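Local coordinates for protein cytochrome c, putative (Shewanella oneidensis, PDB 1SP3) that carries eight covalently bound c-type hemes and probably works as a periplasmic respiratory oxidoreductase that reduces tetrathionate, at residues V18-L23 / D92-D97; C64-S69 / F345-T350; P238-N243 / V284-A289; C414-T419 / P432-Q437. All coordinates share one frame; numbering follows the deposited sequence.

Contact 1: residues V18-L23 / D92-D97. With HEC (heme c), chain C.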
# COMPACT_ATOMS: atom_id res chain seq x y z
N VAL A 18 18.41 -21.44 5.48
CA VAL A 18 17.92 -21.73 4.16
C VAL A 18 18.60 -20.81 3.20
O VAL A 18 19.10 -21.27 2.19
CB VAL A 18 16.40 -21.67 4.03
CG1 VAL A 18 15.97 -21.93 2.57
CG2 VAL A 18 15.74 -22.73 4.96
N THR A 19 18.65 -19.52 3.53
CA THR A 19 19.11 -18.55 2.55
C THR A 19 20.57 -18.80 2.28
O THR A 19 21.04 -18.60 1.14
CB THR A 19 18.94 -17.07 3.02
OG1 THR A 19 17.57 -16.76 3.01
CG2 THR A 19 19.50 -16.06 1.94
N THR A 20 21.31 -19.10 3.35
CA THR A 20 22.72 -19.36 3.14
C THR A 20 23.01 -20.53 2.19
O THR A 20 23.98 -20.46 1.39
CB THR A 20 23.68 -19.18 4.41
OG1 THR A 20 24.56 -20.31 4.62
CG2 THR A 20 23.04 -18.91 5.65
N GLN A 21 22.12 -21.51 2.15
CA GLN A 21 22.16 -22.46 1.03
C GLN A 21 21.91 -21.83 -0.37
O GLN A 21 22.80 -21.97 -1.28
CB GLN A 21 21.20 -23.61 1.28
CG GLN A 21 21.80 -24.58 2.39
CD GLN A 21 23.29 -24.91 2.11
OE1 GLN A 21 23.63 -25.39 1.01
NE2 GLN A 21 24.18 -24.62 3.09
N CYS A 22 20.76 -21.14 -0.54
CA CYS A 22 20.40 -20.51 -1.82
C CYS A 22 21.57 -19.71 -2.41
O CYS A 22 21.87 -19.74 -3.60
CB CYS A 22 19.19 -19.57 -1.66
SG CYS A 22 17.78 -20.29 -0.82
N LEU A 23 22.24 -18.98 -1.56
CA LEU A 23 23.43 -18.24 -2.00
C LEU A 23 24.61 -19.11 -2.50
O LEU A 23 25.44 -18.60 -3.12
CB LEU A 23 23.96 -17.39 -0.84
CG LEU A 23 22.96 -16.45 -0.19
CD1 LEU A 23 23.54 -15.97 1.16
CD2 LEU A 23 22.78 -15.29 -1.09
N ASP A 92 23.80 -7.66 4.59
CA ASP A 92 23.90 -9.08 4.83
C ASP A 92 23.00 -9.97 3.93
O ASP A 92 21.76 -10.17 4.19
CB ASP A 92 23.59 -9.35 6.29
CG ASP A 92 23.94 -10.76 6.70
OD1 ASP A 92 24.19 -11.66 5.80
OD2 ASP A 92 23.92 -11.06 7.93
N LYS A 93 23.66 -10.61 2.96
CA LYS A 93 22.95 -11.49 2.00
C LYS A 93 22.25 -12.66 2.62
O LYS A 93 21.21 -13.10 2.12
CB LYS A 93 23.84 -11.91 0.82
CG LYS A 93 24.21 -10.74 -0.10
CD LYS A 93 25.72 -10.77 -0.37
CE LYS A 93 26.21 -9.59 -1.18
NZ LYS A 93 26.53 -10.20 -2.47
N THR A 94 22.78 -13.21 3.72
CA THR A 94 22.04 -14.34 4.34
C THR A 94 20.71 -13.98 5.01
O THR A 94 19.96 -14.89 5.46
CB THR A 94 22.91 -15.14 5.33
OG1 THR A 94 23.12 -14.31 6.46
CG2 THR A 94 24.33 -15.29 4.77
N LYS A 95 20.41 -12.69 5.08
CA LYS A 95 19.13 -12.23 5.66
C LYS A 95 18.00 -11.98 4.66
O LYS A 95 16.94 -11.48 5.03
CB LYS A 95 19.34 -10.95 6.50
CG LYS A 95 20.34 -11.16 7.66
CD LYS A 95 20.04 -12.44 8.43
CE LYS A 95 21.02 -12.63 9.66
NZ LYS A 95 20.52 -13.70 10.60
N VAL A 96 18.19 -12.32 3.39
CA VAL A 96 17.10 -12.11 2.42
C VAL A 96 16.15 -13.23 2.58
O VAL A 96 16.58 -14.32 2.91
CB VAL A 96 17.69 -12.06 1.02
CG1 VAL A 96 16.60 -11.93 -0.06
CG2 VAL A 96 18.69 -10.91 1.00
N ASP A 97 14.85 -12.98 2.41
CA ASP A 97 13.89 -14.06 2.44
C ASP A 97 13.59 -14.48 0.99
O ASP A 97 12.96 -13.74 0.23
CB ASP A 97 12.63 -13.59 3.22
CG ASP A 97 11.55 -14.70 3.38
OD1 ASP A 97 11.54 -15.72 2.60
OD2 ASP A 97 10.66 -14.61 4.28
FE HEC C . 17.76 -22.44 -7.42
CHA HEC C . 16.44 -22.23 -10.48
CHB HEC C . 15.40 -20.29 -6.18
CHC HEC C . 18.74 -23.13 -4.18
CHD HEC C . 20.55 -23.98 -8.61
NA HEC C . 16.19 -21.40 -8.19
C1A HEC C . 15.78 -21.53 -9.48
C2A HEC C . 14.60 -20.72 -9.63
C3A HEC C . 14.31 -20.18 -8.43
C4A HEC C . 15.32 -20.59 -7.50
CMA HEC C . 13.08 -19.29 -8.08
CAA HEC C . 13.79 -20.57 -10.95
CBA HEC C . 12.67 -21.61 -10.71
CGA HEC C . 11.79 -21.75 -11.90
O1A HEC C . 10.78 -22.52 -11.78
O2A HEC C . 12.11 -21.10 -12.94
NB HEC C . 17.19 -21.85 -5.50
C1B HEC C . 16.20 -20.91 -5.26
C2B HEC C . 16.12 -20.74 -3.81
C3B HEC C . 17.05 -21.54 -3.28
C4B HEC C . 17.71 -22.26 -4.32
CMB HEC C . 15.14 -19.79 -3.08
CAB HEC C . 17.27 -21.80 -1.79
CBB HEC C . 16.15 -22.30 -1.23
NC HEC C . 19.30 -23.39 -6.58
C1C HEC C . 19.55 -23.53 -5.23
C2C HEC C . 20.80 -24.23 -5.08
C3C HEC C . 21.30 -24.46 -6.31
C4C HEC C . 20.37 -23.91 -7.27
CMC HEC C . 21.43 -24.57 -3.68
CAC HEC C . 22.67 -25.17 -6.71
CBC HEC C . 23.12 -26.29 -6.10
ND HEC C . 18.39 -23.04 -9.25
C1D HEC C . 19.59 -23.65 -9.51
C2D HEC C . 19.72 -23.85 -10.96
C3D HEC C . 18.44 -23.32 -11.50
C4D HEC C . 17.68 -22.84 -10.39
CMD HEC C . 20.88 -24.46 -11.80
CAD HEC C . 18.09 -23.25 -13.00
CBD HEC C . 18.82 -22.00 -13.46
CGD HEC C . 18.79 -21.85 -14.99
O1D HEC C . 19.59 -22.51 -15.74
O2D HEC C . 17.91 -21.09 -15.48
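T19, on helix 15-34, makes the one hydrogen bond that crosses to the 92-97 loop: its OG1 gives its proton to the carbonyl O of V96 at 2.6 Å. The donor sits nearly in line with the C=O bond, at a C=O...OG1 angle of 166°. Threonine suits the place because its two branches do different work. With chi1 at -71°, OG1 lies beside the backbone N and faces V96, while CG2, on the far side from that N, rests 3.4 Å from the carbonyl O of K93.

Methyl groups of T20, L23 and T94 make most of the apolar contacts, with K93 giving its CB. T20 and T94 run alongside each other, T20 CG2 being 3.8 Å from T94 CB. L23 lies athwart T94 and K93; its CD1 touches T94 CG2 at 3.8 Å and its CD2 meets K93 CB at 4.0 Å. The amino end of K93 turns elsewhere, to T31 on the same helix.

Within the loop, D92 forms an Asx turn. Its OD1 accepts from T94 N at 3.0 Å and from T94 OG1 at 2.9 Å, both arriving from one face of the carboxylate. With chi1 at 70°, T94 turns OG1 to D92 and CG2 to the helix.

Next to this patch stand two hemes. C22 is bonded through SG to CAB of one, and V96 and D97 line the pocket of a second, to which the following C98 is attached. A short hydroxyl-to-carbonyl bond and the methyl contacts beside it therefore join the peptide segments that carry two neighbouring hemes, and probably help to fix their spacing.

Contact 2: residues C64-S69 / F345-T350. With HEC (heme c), chain D.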
# COMPACT_ATOMS: atom_id res chain seq x y z
N CYS A 64 -1.32 2.20 10.93
CA CYS A 64 -0.37 1.99 12.02
C CYS A 64 0.63 3.10 12.20
O CYS A 64 1.43 3.08 13.16
CB CYS A 64 0.26 0.55 11.96
SG CYS A 64 -1.02 -0.80 12.29
N VAL A 65 0.65 4.06 11.27
CA VAL A 65 1.48 5.28 11.43
C VAL A 65 2.91 5.11 10.91
O VAL A 65 3.29 5.72 9.91
CB VAL A 65 1.48 5.85 12.88
CG1 VAL A 65 2.22 7.22 12.91
CG2 VAL A 65 0.03 6.07 13.38
N ALA A 66 3.73 4.30 11.58
CA ALA A 66 5.12 4.28 11.22
C ALA A 66 5.79 3.10 11.84
O ALA A 66 5.50 2.67 13.00
CB ALA A 66 5.86 5.53 11.67
N ILE A 67 6.71 2.61 11.03
CA ILE A 67 7.52 1.43 11.37
C ILE A 67 8.45 1.50 12.59
O ILE A 67 8.62 0.46 13.27
CB ILE A 67 8.26 1.05 10.06
CG1 ILE A 67 7.63 -0.19 9.58
CG2 ILE A 67 9.82 1.15 10.05
CD1 ILE A 67 6.62 0.16 8.57
N SER A 68 9.08 2.66 12.84
CA SER A 68 10.12 2.76 13.89
C SER A 68 9.56 2.52 15.26
O SER A 68 8.45 3.01 15.59
CB SER A 68 10.87 4.06 13.86
OG SER A 68 9.95 5.11 13.89
N SER A 69 10.31 1.69 16.01
CA SER A 69 9.97 1.17 17.31
C SER A 69 8.93 0.07 17.23
O SER A 69 8.63 -0.58 18.25
CB SER A 69 9.57 2.33 18.27
OG SER A 69 8.30 2.83 17.91
N PHE A 345 3.19 15.50 13.55
CA PHE A 345 2.70 14.15 13.91
C PHE A 345 3.79 13.33 14.56
O PHE A 345 4.98 13.42 14.15
CB PHE A 345 2.14 13.44 12.64
CG PHE A 345 0.77 13.95 12.26
CD1 PHE A 345 0.56 14.57 11.02
CD2 PHE A 345 -0.30 13.79 13.13
CE1 PHE A 345 -0.67 15.03 10.69
CE2 PHE A 345 -1.59 14.23 12.78
CZ PHE A 345 -1.74 14.87 11.56
N ILE A 346 3.41 12.54 15.54
CA ILE A 346 4.28 11.69 16.30
C ILE A 346 4.24 10.30 15.77
O ILE A 346 3.19 9.89 15.33
CB ILE A 346 3.77 11.64 17.72
CG1 ILE A 346 3.97 13.03 18.34
CG2 ILE A 346 4.39 10.40 18.51
CD1 ILE A 346 3.32 13.13 19.77
N THR A 347 5.38 9.59 15.85
CA THR A 347 5.49 8.24 15.43
C THR A 347 5.60 7.47 16.71
O THR A 347 6.68 7.42 17.28
CB THR A 347 6.79 8.02 14.60
OG1 THR A 347 7.90 8.55 15.35
CG2 THR A 347 6.79 8.87 13.31
N PRO A 348 4.51 6.91 17.21
CA PRO A 348 4.54 6.32 18.56
C PRO A 348 4.90 4.85 18.54
O PRO A 348 4.76 4.21 17.53
CB PRO A 348 3.10 6.51 19.04
CG PRO A 348 2.35 6.28 17.81
CD PRO A 348 3.16 6.86 16.65
N LYS A 349 5.35 4.35 19.68
CA LYS A 349 5.55 2.95 19.84
C LYS A 349 4.21 2.28 20.21
O LYS A 349 3.62 2.60 21.23
CB LYS A 349 6.66 2.70 20.92
CG LYS A 349 6.91 1.16 21.23
CD LYS A 349 8.14 1.07 22.17
CE LYS A 349 8.74 -0.30 22.24
NZ LYS A 349 9.60 -0.61 21.10
N THR A 350 3.68 1.41 19.35
CA THR A 350 2.46 0.74 19.70
C THR A 350 2.79 -0.66 20.08
O THR A 350 2.17 -1.22 20.97
CB THR A 350 1.48 0.67 18.51
OG1 THR A 350 2.14 0.06 17.39
CG2 THR A 350 0.97 2.10 18.05
FE HEC D . 2.83 -1.92 5.95
CHA HEC D . 3.22 0.05 3.06
CHB HEC D . 3.33 0.88 7.90
CHC HEC D . 2.73 -3.84 8.78
CHD HEC D . 2.16 -4.68 4.08
NA HEC D . 3.18 0.14 5.58
C1A HEC D . 3.31 0.73 4.31
C2A HEC D . 3.55 2.16 4.51
C3A HEC D . 3.60 2.40 5.86
C4A HEC D . 3.36 1.12 6.54
CMA HEC D . 3.84 3.83 6.52
CAA HEC D . 3.71 3.22 3.36
CBA HEC D . 2.42 4.07 3.21
CGA HEC D . 1.17 3.15 3.10
O1A HEC D . 0.43 3.04 4.12
O2A HEC D . 0.85 2.46 2.04
NB HEC D . 2.99 -1.59 7.96
C1B HEC D . 3.26 -0.33 8.54
C2B HEC D . 3.42 -0.48 9.97
C3B HEC D . 3.21 -1.80 10.21
C4B HEC D . 2.96 -2.49 8.94
CMB HEC D . 3.70 0.71 10.94
CAB HEC D . 3.27 -2.55 11.57
CBB HEC D . 2.83 -1.97 12.74
NC HEC D . 2.45 -3.98 6.39
C1C HEC D . 2.47 -4.54 7.63
C2C HEC D . 2.16 -5.93 7.51
C3C HEC D . 1.96 -6.19 6.17
C4C HEC D . 2.17 -4.93 5.45
CMC HEC D . 2.10 -6.88 8.75
CAC HEC D . 1.59 -7.56 5.48
CBC HEC D . 0.48 -8.33 5.76
ND HEC D . 2.68 -2.27 3.86
C1D HEC D . 2.51 -3.55 3.38
C2D HEC D . 2.70 -3.44 1.91
C3D HEC D . 3.04 -1.98 1.57
C4D HEC D . 3.00 -1.32 2.86
CMD HEC D . 2.59 -4.59 0.91
CAD HEC D . 3.28 -1.34 0.15
CBD HEC D . 1.91 -0.89 -0.37
CGD HEC D . 1.91 -0.43 -1.85
O1D HEC D . 0.82 -0.62 -2.44
O2D HEC D . 2.88 0.13 -2.49
O HOH W 1 5.61 4.70 15.26
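K349 reaches over S69 and gives a hydrogen bond from NZ to the carbonyl O of S69 at 3.0 Å, in the carbonyl plane and on a lone pair. Its chain is extended as far as CE and turns only at the last torsion (chi4 79°), which brings the ammonium group back to that oxygen. A long, flexible lysine suits this place: its CB also lies 3.4 Å from S69 OG, so aliphatic and charged parts both make contact.

The other direct contacts are apolar. V65 CG1 meets P348 CD at 3.9 Å, the two side chains crossing at about a right angle, and A66 CB touches T347 CG2 at 3.8 Å. Small A66 lets the chains come close while its backbone packs on a heme, A66 C lying 3.3 Å from the heme methyl CMB. I67 turns from the partner segment to the same heme, its CD1 3.4 Å from C1B. A water between the two backbones lies within hydrogen-bonding distance of A66 O and P348 O.

Farther out, N70 ND2 bonds to A66 O, N61 holds the backbone N of V65, and N373 ND2 is hydrogen-bonded to S68 OG.

Neither segment is a regular helix or strand. The 64-69 loop leads to helix 71-74 and its heme cysteine C74, whereas 345-350 is packed between strand 325-339, where I337 touches P348, and helix 362-372, where L368 touches K349.

Contact 3: residues P238-N243 / V284-A289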
# COMPACT_ATOMS: atom_id res chain seq x y z
N PRO A 238 -15.14 0.40 -11.35
CA PRO A 238 -16.26 1.14 -10.71
C PRO A 238 -16.34 0.85 -9.22
O PRO A 238 -16.94 1.67 -8.50
CB PRO A 238 -17.53 0.56 -11.37
CG PRO A 238 -17.01 -0.87 -12.05
CD PRO A 238 -15.59 -0.64 -12.31
N PHE A 239 -15.76 -0.25 -8.75
CA PHE A 239 -15.78 -0.60 -7.31
C PHE A 239 -14.50 -1.32 -6.88
O PHE A 239 -13.93 -2.14 -7.67
CB PHE A 239 -16.97 -1.50 -6.95
CG PHE A 239 -18.34 -0.85 -7.22
CD1 PHE A 239 -19.04 -1.11 -8.41
CD2 PHE A 239 -18.90 0.04 -6.28
CE1 PHE A 239 -20.36 -0.55 -8.63
CE2 PHE A 239 -20.21 0.63 -6.48
CZ PHE A 239 -20.95 0.31 -7.65
N PHE A 240 -14.08 -1.06 -5.63
CA PHE A 240 -13.12 -1.90 -4.96
C PHE A 240 -13.71 -2.48 -3.65
O PHE A 240 -14.89 -2.23 -3.28
CB PHE A 240 -11.85 -1.09 -4.78
CG PHE A 240 -11.98 0.04 -3.81
CD1 PHE A 240 -11.73 -0.17 -2.47
CD2 PHE A 240 -12.28 1.33 -4.24
CE1 PHE A 240 -11.81 0.89 -1.57
CE2 PHE A 240 -12.39 2.39 -3.35
CZ PHE A 240 -12.15 2.20 -2.05
N ALA A 241 -12.91 -3.26 -2.92
CA ALA A 241 -13.42 -4.02 -1.76
C ALA A 241 -14.73 -4.74 -2.18
O ALA A 241 -15.74 -4.67 -1.55
CB ALA A 241 -13.68 -3.08 -0.54
N LYS A 242 -14.69 -5.37 -3.32
CA LYS A 242 -15.85 -6.04 -3.86
C LYS A 242 -16.32 -7.19 -3.00
O LYS A 242 -17.51 -7.45 -2.95
CB LYS A 242 -15.50 -6.55 -5.24
CG LYS A 242 -15.55 -5.54 -6.34
CD LYS A 242 -14.92 -6.21 -7.63
CE LYS A 242 -14.99 -5.25 -8.76
NZ LYS A 242 -14.51 -5.82 -10.06
N ASN A 243 -15.40 -7.91 -2.34
CA ASN A 243 -15.74 -9.21 -1.73
C ASN A 243 -15.72 -9.21 -0.21
O ASN A 243 -16.28 -10.12 0.40
CB ASN A 243 -14.84 -10.33 -2.26
CG ASN A 243 -15.00 -10.50 -3.77
OD1 ASN A 243 -16.12 -10.44 -4.30
ND2 ASN A 243 -13.90 -10.62 -4.47
N VAL A 284 -16.94 -0.45 -2.68
CA VAL A 284 -16.67 0.95 -2.46
C VAL A 284 -16.39 1.68 -3.78
O VAL A 284 -15.53 1.21 -4.60
CB VAL A 284 -15.48 1.13 -1.49
CG1 VAL A 284 -15.34 2.57 -1.06
CG2 VAL A 284 -15.69 0.28 -0.22
N LYS A 285 -17.08 2.79 -3.99
CA LYS A 285 -16.73 3.63 -5.08
C LYS A 285 -15.48 4.37 -4.70
O LYS A 285 -15.28 4.87 -3.57
CB LYS A 285 -17.82 4.65 -5.38
CG LYS A 285 -19.15 3.99 -5.80
CD LYS A 285 -20.24 5.05 -5.84
CE LYS A 285 -21.54 4.38 -6.40
NZ LYS A 285 -22.78 5.16 -6.07
N PRO A 286 -14.60 4.46 -5.68
CA PRO A 286 -13.42 5.32 -5.55
C PRO A 286 -13.83 6.80 -5.49
O PRO A 286 -14.89 7.15 -5.93
CB PRO A 286 -12.65 5.05 -6.85
CG PRO A 286 -13.10 3.72 -7.33
CD PRO A 286 -14.59 3.67 -6.94
N GLN A 287 -12.96 7.62 -4.92
CA GLN A 287 -12.91 9.09 -5.18
C GLN A 287 -12.06 9.42 -6.38
O GLN A 287 -11.11 8.76 -6.65
CB GLN A 287 -12.17 9.76 -4.01
CG GLN A 287 -12.83 9.33 -2.78
CD GLN A 287 -13.78 10.34 -2.45
OE1 GLN A 287 -14.96 10.24 -2.86
NE2 GLN A 287 -13.28 11.42 -1.83
N TYR A 288 -12.41 10.48 -7.10
CA TYR A 288 -11.67 10.75 -8.36
C TYR A 288 -10.81 11.98 -8.22
O TYR A 288 -11.26 12.97 -7.65
CB TYR A 288 -12.68 10.89 -9.47
CG TYR A 288 -13.45 9.55 -9.54
CD1 TYR A 288 -14.72 9.40 -8.95
CD2 TYR A 288 -12.89 8.45 -10.14
CE1 TYR A 288 -15.41 8.19 -8.98
CE2 TYR A 288 -13.55 7.25 -10.19
CZ TYR A 288 -14.81 7.14 -9.64
OH TYR A 288 -15.40 5.92 -9.64
N ALA A 289 -9.63 11.98 -8.79
CA ALA A 289 -8.85 13.19 -8.68
C ALA A 289 -7.93 13.33 -9.86
O ALA A 289 -7.49 12.32 -10.40
CB ALA A 289 -8.12 13.30 -7.31
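F240 and V284 form a single antiparallel bridge, a hydrogen-bonded pair that joins the loop after helix 232-236 to the approach of strand 287-291 in the large mixed sheet. F240 N donates to V284 O at 2.9 Å, and V284 N returns a bond to F240 O at 2.8 Å.

The F240 side chain leaves CB with chi1 at 69°, which sets CG between the backbone N and the carbonyl carbon and swings the ring across V284. CG and then CD2 pass the carbonyl O of V284, CD2 coming to 3.3 Å; CD2 also lies 4.0 Å from P286 CG. CE2, next along, is near V284 O and V284 CG1, with P286 CA beside it at the ring edge. Along the other edge, CD1 and CE1 run under V284 CB. That carbon sits over one face, 3.7 Å from the centroid, in a CH-pi contact. A flat phenyl suits this place because it offers a broad face to the branched valine and a rim to the proline.

F239 lies alongside K285, CE2 by CG, and also makes a cation-pi contact with R420. At the far tip of F240, CZ touches V284 CG1 at 3.4 Å.

Contact 4: residues C414-T419 / P432-Q437. With HEC (heme c), chain J.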
# COMPACT_ATOMS: atom_id res chain seq x y z
N CYS A 414 -21.64 9.36 -14.93
CA CYS A 414 -21.05 10.69 -14.74
C CYS A 414 -21.91 11.83 -15.17
O CYS A 414 -21.88 12.84 -14.49
CB CYS A 414 -19.73 10.81 -15.50
SG CYS A 414 -18.54 9.49 -14.97
N HIS A 415 -22.63 11.72 -16.31
CA HIS A 415 -23.38 12.85 -16.89
C HIS A 415 -24.86 12.75 -16.46
O HIS A 415 -25.22 11.76 -15.81
CB HIS A 415 -23.24 12.92 -18.45
CG HIS A 415 -21.82 13.14 -18.91
ND1 HIS A 415 -21.15 14.33 -18.72
CD2 HIS A 415 -20.93 12.31 -19.48
CE1 HIS A 415 -19.92 14.23 -19.18
NE2 HIS A 415 -19.76 13.03 -19.68
N ASN A 416 -25.68 13.76 -16.78
CA ASN A 416 -27.14 13.70 -16.50
C ASN A 416 -27.38 13.51 -15.00
O ASN A 416 -26.84 14.23 -14.18
CB ASN A 416 -27.80 12.58 -17.33
CG ASN A 416 -27.73 12.83 -18.82
OD1 ASN A 416 -27.63 13.98 -19.25
ND2 ASN A 416 -27.72 11.76 -19.61
N LYS A 417 -28.05 12.45 -14.60
CA LYS A 417 -28.26 12.35 -13.15
C LYS A 417 -27.06 11.69 -12.45
O LYS A 417 -27.07 11.54 -11.24
CB LYS A 417 -29.59 11.65 -12.87
CG LYS A 417 -30.80 12.40 -13.54
CD LYS A 417 -31.94 11.42 -13.98
CE LYS A 417 -33.39 12.04 -13.69
NZ LYS A 417 -34.62 11.27 -14.15
N GLY A 418 -26.03 11.30 -13.21
CA GLY A 418 -24.83 10.67 -12.61
C GLY A 418 -24.12 11.52 -11.58
O GLY A 418 -24.02 12.75 -11.71
N THR A 419 -23.58 10.88 -10.55
CA THR A 419 -22.81 11.60 -9.51
C THR A 419 -21.38 11.11 -9.32
O THR A 419 -20.70 11.55 -8.34
CB THR A 419 -23.50 11.37 -8.11
OG1 THR A 419 -23.95 9.98 -8.03
CG2 THR A 419 -24.79 12.28 -7.94
N PRO A 432 -19.90 18.87 -18.13
CA PRO A 432 -19.42 19.29 -19.46
C PRO A 432 -20.37 18.97 -20.60
O PRO A 432 -20.23 19.62 -21.64
CB PRO A 432 -18.15 18.47 -19.68
CG PRO A 432 -17.79 17.84 -18.43
CD PRO A 432 -18.89 18.03 -17.44
N MET A 433 -21.28 18.01 -20.43
CA MET A 433 -22.28 17.71 -21.42
C MET A 433 -23.45 18.71 -21.43
O MET A 433 -24.05 18.94 -22.48
CB MET A 433 -22.82 16.33 -21.14
CG MET A 433 -23.65 15.77 -22.25
SD MET A 433 -24.61 14.35 -21.63
CE MET A 433 -23.57 13.22 -21.93
N LYS A 434 -23.80 19.29 -20.27
CA LYS A 434 -24.89 20.29 -20.16
C LYS A 434 -24.33 21.64 -20.59
O LYS A 434 -25.08 22.57 -20.95
CB LYS A 434 -25.45 20.43 -18.73
CG LYS A 434 -25.93 19.13 -18.07
CD LYS A 434 -27.40 19.16 -17.72
CE LYS A 434 -28.01 17.76 -17.55
NZ LYS A 434 -27.87 16.90 -18.75
N ASN A 435 -23.00 21.72 -20.63
CA ASN A 435 -22.34 22.99 -20.49
C ASN A 435 -21.04 23.12 -21.23
O ASN A 435 -19.98 22.97 -20.63
CB ASN A 435 -22.04 23.18 -19.03
CG ASN A 435 -22.15 24.58 -18.63
OD1 ASN A 435 -23.14 24.96 -17.98
ND2 ASN A 435 -21.14 25.41 -19.02
N LYS A 436 -21.15 23.43 -22.52
CA LYS A 436 -20.00 23.46 -23.43
C LYS A 436 -19.39 24.85 -23.49
O LYS A 436 -19.17 25.39 -24.58
CB LYS A 436 -20.40 23.00 -24.86
CG LYS A 436 -21.94 22.85 -25.18
CD LYS A 436 -22.70 24.22 -25.37
CE LYS A 436 -24.26 24.08 -25.38
NZ LYS A 436 -24.96 23.72 -24.07
N GLN A 437 -19.13 25.44 -22.33
CA GLN A 437 -18.71 26.85 -22.29
C GLN A 437 -17.46 27.15 -21.45
O GLN A 437 -16.74 28.14 -21.75
CB GLN A 437 -19.83 27.79 -21.81
CG GLN A 437 -21.16 27.72 -22.57
CD GLN A 437 -22.36 27.71 -21.61
OE1 GLN A 437 -23.21 26.79 -21.68
NE2 GLN A 437 -22.45 28.73 -20.73
FE HEC J . -18.24 12.27 -20.83
CHA HEC J . -16.98 15.37 -21.55
CHB HEC J . -20.42 12.60 -23.39
CHC HEC J . -19.12 8.95 -20.61
CHD HEC J . -16.72 12.10 -17.87
NA HEC J . -18.59 13.72 -22.24
C1A HEC J . -18.01 14.95 -22.32
C2A HEC J . -18.72 15.74 -23.34
C3A HEC J . -19.68 14.97 -23.86
C4A HEC J . -19.60 13.68 -23.17
CMA HEC J . -20.74 15.33 -24.95
CAA HEC J . -18.36 17.21 -23.68
CBA HEC J . -17.09 17.17 -24.54
CGA HEC J . -17.33 16.57 -25.92
O1A HEC J . -17.98 17.25 -26.82
O2A HEC J . -16.82 15.41 -26.14
NB HEC J . -19.53 10.98 -21.83
C1B HEC J . -20.29 11.35 -22.89
C2B HEC J . -20.96 10.20 -23.38
C3B HEC J . -20.56 9.17 -22.62
C4B HEC J . -19.68 9.67 -21.63
CMB HEC J . -21.97 10.17 -24.60
CAB HEC J . -20.96 7.69 -22.82
CBB HEC J . -20.47 7.00 -23.91
NC HEC J . -18.04 10.80 -19.51
C1C HEC J . -18.50 9.50 -19.54
C2C HEC J . -18.15 8.84 -18.32
C3C HEC J . -17.52 9.73 -17.56
C4C HEC J . -17.43 10.98 -18.29
CMC HEC J . -18.52 7.37 -17.98
CAC HEC J . -16.87 9.64 -16.12
CBC HEC J . -15.89 8.84 -15.61
ND HEC J . -17.06 13.60 -19.81
C1D HEC J . -16.41 13.21 -18.66
C2D HEC J . -15.41 14.20 -18.43
C3D HEC J . -15.50 15.17 -19.56
C4D HEC J . -16.55 14.73 -20.38
CMD HEC J . -14.39 14.25 -17.28
CAD HEC J . -14.64 16.41 -19.79
CBD HEC J . -13.56 16.03 -20.85
CGD HEC J . -12.74 17.26 -21.07
O1D HEC J . -12.34 17.98 -20.13
O2D HEC J . -12.51 17.59 -22.22
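The H415 imidazole meets the second segment and the heme with different parts of its ring. P432 CG lies at the edge, near the ring plane, and so does the heme itself, whose iron is bound by H415 NE2 at 2.0 Å. M433 comes in obliquely: its methyl CE is 3.5 Å from H415 CG, and SD stands 4.7 Å from the centroid in a sulfur-aromatic contact. W423 meets the ring with planes about 20° apart.

M433 extends through CG and SD before bending at chi3 (-90°), which tucks CE into the corner where the imidazole meets the porphyrin, 3.5 Å from heme CHB. Methionine is well suited here, being flexible, apolar and polarisable. Beyond it, K434 comes across N416 and donates from NZ to N416 OD1 at 3.0 Å in the carbonyl plane; N416 ND2 is hydrogen-bonded to N412 OD1.

D431 orients the ligand by taking H415 ND1 on OD1, which would probably make the histidine a more electron-rich donor; M433 N bonds to the same oxygen. The histidine ends the CXXCH heme motif, and C414 SG is bonded to heme CAC. Both segments belong to irregular chain next to and beyond helix 411-414, with a type II' turn from H415 to G418, and H226, at the end of helix 221-226, supplies the other axial ligand.

How the contacts relate
From the N terminus, the chain first closes contact 1, where helix 15-34 meets the loop before helix 99-102. Before that loop is reached, residues 64-69 open contact 2, which closes only at 345-350, so contacts 1 and 2 cross, with centres about 29 Å apart. Contact 2 ties the N-terminal heme-bearing region to the sheet region. Contact 3 falls wholly within its long loop and brings the chain after helix 232-236 to the large mixed sheet. Contact 4 follows in series, a short closure near the C terminus around the last heme. Its nearest atoms are about 5 Å from contact 3, whereas its centre is about 58 Å from that of contact 1.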